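Local coordinates for protein VAL-1 (Chlorella virus, PDB 3GNE) that cleaves alginate by a lyase reaction, as a viral member of polysaccharide lyase family 14 whose mode of action depends on pH, at residues Phe151-Leu160 / Val190-Leu199. Residues are numbered along the deposited sequence; the frame is centred on the assembly and turned at random. Where two conformers were deposited one is given.
Sequences FFQDDFKNAL and VIVNGKKEVL
With CG set opposite the carbonyl carbon in both Phe152 (chi1 -47°) and Phe156 (chi1 -66°), the two rings come down on the hairpin formed by strands 186-192 and 195-202. One face of the Phe152 ring rests on Glu197 CB, which sits almost over its centre, 3.7 Å from the centroid, in a CH-pi contact. Val190 CG2 and the backbone N of Leu199 meet the same ring at its edge, and CB of Phe151 covers its other face. Phe156 spans both strands: Val192 CG2 rests on one face, off-centre, nearer CD2 and CE2, while the carbonyl O of Lys195 approaches the edge in plane, 3.4 Å from CE2. One residue before Phe152, the ring of Phe151 takes Leu199 CD2 squarely over its centre. Farther along the loop, Ala159 CB packs against Val192 CG1.

Lys195 reaches from the hairpin to the loop with its chain fully extended, CG turned opposite the backbone N. Its NZ donates to Asp155 O at 2.8 Å, on a lone pair in the carbonyl plane, and a water links that NZ to Asp155 OD1. The carboxylates of Asp155 and Glu197 stack with planes 19° apart, OD1 and OE2 separated by 3.7 Å; the nearby ammonium probably eases this like-charge pairing. A second water bridges Ala159 O and Asn193 ND2, while Arg167 N and Asn166 hold the Asn193 amide from strand 166-173.

The hairpin turns through a type I' turn, Val192 to Lys195. Here the loop following strand 149-151, at one margin of its sheet, lies across an edge hairpin of the other sheet, linking the two sheets along one flank of the beta sandwich, a fold consistent with the concanavalin clan of this family.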
# COMPACT_ATOMS: atom_id res chain seq x y z
N PHE A 151 -0.44 -2.27 12.23
CA PHE A 151 -1.14 -3.44 12.79
C PHE A 151 -0.55 -4.70 12.18
O PHE A 151 -0.04 -4.67 11.05
CB PHE A 151 -2.65 -3.41 12.44
CG PHE A 151 -3.33 -2.19 13.09
CD1 PHE A 151 -3.92 -2.35 14.34
CD2 PHE A 151 -3.36 -0.98 12.44
CE1 PHE A 151 -4.53 -1.28 14.95
CE2 PHE A 151 -3.97 0.09 13.05
CZ PHE A 151 -4.55 -0.03 14.32
N PHE A 152 -0.66 -5.79 12.96
CA PHE A 152 -0.33 -7.15 12.50
C PHE A 152 1.15 -7.44 12.60
O PHE A 152 1.58 -8.48 12.07
CB PHE A 152 -0.85 -7.50 11.10
CG PHE A 152 -2.30 -7.16 10.83
CD1 PHE A 152 -3.27 -7.31 11.81
CD2 PHE A 152 -2.67 -6.70 9.55
CE1 PHE A 152 -4.58 -7.00 11.54
CE2 PHE A 152 -4.00 -6.40 9.28
CZ PHE A 152 -4.95 -6.56 10.27
N GLN A 153 1.93 -6.62 13.31
CA GLN A 153 3.36 -6.94 13.34
C GLN A 153 3.68 -8.34 13.88
O GLN A 153 4.61 -8.99 13.42
CB GLN A 153 4.07 -5.90 14.19
CG GLN A 153 5.58 -5.98 13.89
CD GLN A 153 6.28 -4.96 14.78
OE1 GLN A 153 6.26 -5.10 16.02
NE2 GLN A 153 6.89 -4.01 14.12
N ASP A 154 2.89 -8.85 14.83
CA ASP A 154 3.19 -10.18 15.35
C ASP A 154 2.68 -11.31 14.48
O ASP A 154 2.94 -12.47 14.78
CB ASP A 154 2.61 -10.30 16.78
CG ASP A 154 3.43 -9.59 17.85
OD1 ASP A 154 4.59 -9.24 17.53
OD2 ASP A 154 2.90 -9.41 18.98
N ASP A 155 1.94 -11.01 13.43
CA ASP A 155 1.33 -12.04 12.61
C ASP A 155 2.13 -12.29 11.36
O ASP A 155 1.91 -13.35 10.75
CB ASP A 155 -0.11 -11.61 12.24
CG ASP A 155 -0.98 -11.28 13.43
OD1 ASP A 155 -1.05 -12.16 14.32
OD2 ASP A 155 -1.57 -10.18 13.43
N PHE A 156 3.04 -11.41 10.97
CA PHE A 156 3.71 -11.56 9.69
C PHE A 156 5.21 -11.40 9.85
O PHE A 156 5.88 -10.93 8.96
CB PHE A 156 3.21 -10.52 8.67
CG PHE A 156 1.74 -10.72 8.29
CD1 PHE A 156 0.80 -9.77 8.62
CD2 PHE A 156 1.31 -11.85 7.62
CE1 PHE A 156 -0.54 -9.88 8.28
CE2 PHE A 156 -0.01 -12.01 7.25
CZ PHE A 156 -0.93 -11.02 7.59
N LYS A 157 5.75 -11.80 11.02
CA LYS A 157 7.21 -11.71 11.15
C LYS A 157 7.86 -12.58 10.07
O LYS A 157 7.44 -13.71 9.79
CB LYS A 157 7.72 -12.08 12.55
CG LYS A 157 7.28 -11.16 13.67
CD LYS A 157 7.98 -11.36 15.01
CE LYS A 157 7.16 -10.66 16.13
NZ LYS A 157 7.05 -9.20 15.76
N ASN A 158 8.90 -12.04 9.45
CA ASN A 158 9.65 -12.71 8.40
C ASN A 158 8.76 -13.34 7.35
O ASN A 158 9.08 -14.37 6.75
CB ASN A 158 10.57 -13.74 9.08
CG ASN A 158 11.58 -14.29 8.12
OD1 ASN A 158 12.27 -13.54 7.41
ND2 ASN A 158 11.65 -15.62 8.11
N ALA A 159 7.61 -12.71 7.08
CA ALA A 159 6.69 -13.31 6.12
C ALA A 159 7.22 -13.23 4.69
O ALA A 159 6.90 -14.07 3.85
CB ALA A 159 5.32 -12.63 6.21
N LEU A 160 7.99 -12.19 4.40
CA LEU A 160 8.54 -12.01 3.05
C LEU A 160 9.82 -12.83 2.94
O LEU A 160 10.86 -12.48 3.51
CB LEU A 160 8.80 -10.53 2.78
CG LEU A 160 7.56 -9.64 2.89
CD1 LEU A 160 8.01 -8.17 2.83
CD2 LEU A 160 6.57 -9.95 1.76
N VAL A 190 -5.02 -7.80 5.55
CA VAL A 190 -3.75 -8.02 4.89
C VAL A 190 -3.63 -9.51 4.71
O VAL A 190 -3.92 -10.28 5.63
CB VAL A 190 -2.57 -7.48 5.72
CG1 VAL A 190 -1.24 -7.93 5.10
CG2 VAL A 190 -2.68 -5.95 5.77
N ILE A 191 -3.18 -9.88 3.51
CA ILE A 191 -2.84 -11.26 3.23
C ILE A 191 -1.39 -11.31 2.77
O ILE A 191 -1.01 -10.54 1.90
CB ILE A 191 -3.75 -11.92 2.17
CG1 ILE A 191 -5.23 -11.78 2.46
CG2 ILE A 191 -3.39 -13.39 2.08
CD1 ILE A 191 -6.13 -12.29 1.35
N VAL A 192 -0.61 -12.22 3.37
CA VAL A 192 0.75 -12.45 2.90
C VAL A 192 0.89 -13.96 2.72
O VAL A 192 0.75 -14.73 3.70
CB VAL A 192 1.86 -11.94 3.82
CG1 VAL A 192 3.19 -12.14 3.13
CG2 VAL A 192 1.64 -10.43 4.15
N ASN A 193 1.15 -14.42 1.50
CA ASN A 193 1.35 -15.83 1.18
C ASN A 193 0.28 -16.67 1.78
O ASN A 193 0.48 -17.72 2.37
CB ASN A 193 2.74 -16.29 1.61
CG ASN A 193 3.83 -15.55 0.80
OD1 ASN A 193 3.63 -15.33 -0.40
ND2 ASN A 193 4.91 -15.25 1.45
N GLY A 194 -0.97 -16.26 1.60
CA GLY A 194 -2.14 -17.01 1.99
C GLY A 194 -2.58 -16.80 3.42
O GLY A 194 -3.68 -17.23 3.79
N LYS A 195 -1.78 -16.15 4.29
CA LYS A 195 -2.19 -15.92 5.67
C LYS A 195 -2.89 -14.55 5.75
O LYS A 195 -2.30 -13.55 5.35
CB LYS A 195 -1.02 -15.90 6.64
CG LYS A 195 -1.38 -15.57 8.08
CD LYS A 195 -0.14 -15.73 8.97
CE LYS A 195 -0.60 -15.54 10.42
NZ LYS A 195 0.47 -15.66 11.43
N LYS A 196 -4.12 -14.53 6.24
CA LYS A 196 -4.94 -13.33 6.28
C LYS A 196 -5.16 -12.88 7.71
O LYS A 196 -5.49 -13.74 8.58
CB LYS A 196 -6.31 -13.64 5.65
CG LYS A 196 -7.28 -12.46 5.61
CD LYS A 196 -8.52 -12.83 4.81
CE LYS A 196 -9.56 -11.77 4.53
NZ LYS A 196 -10.62 -12.39 3.65
N GLU A 197 -5.02 -11.58 7.94
CA GLU A 197 -5.42 -10.96 9.20
C GLU A 197 -6.38 -9.80 8.93
O GLU A 197 -6.21 -9.07 7.94
CB GLU A 197 -4.22 -10.44 10.01
CG GLU A 197 -3.24 -11.55 10.46
CD GLU A 197 -3.77 -12.52 11.47
OE1 GLU A 197 -4.79 -12.27 12.12
OE2 GLU A 197 -3.16 -13.60 11.62
N VAL A 198 -7.38 -9.63 9.77
CA VAL A 198 -8.41 -8.64 9.62
C VAL A 198 -8.43 -7.71 10.83
O VAL A 198 -8.24 -8.16 11.98
CB VAL A 198 -9.77 -9.32 9.47
CG1 VAL A 198 -10.88 -8.30 9.22
CG2 VAL A 198 -9.69 -10.35 8.35
N LEU A 199 -8.66 -6.43 10.54
CA LEU A 199 -8.85 -5.42 11.58
C LEU A 199 -10.27 -4.88 11.41
O LEU A 199 -10.59 -4.37 10.29
CB LEU A 199 -7.84 -4.28 11.48
CG LEU A 199 -8.02 -3.10 12.45
CD1 LEU A 199 -7.80 -3.50 13.90
CD2 LEU A 199 -7.12 -1.93 12.05
O HOH W 1 -0.76 -14.75 13.97
O HOH W 2 5.04 -15.97 4.31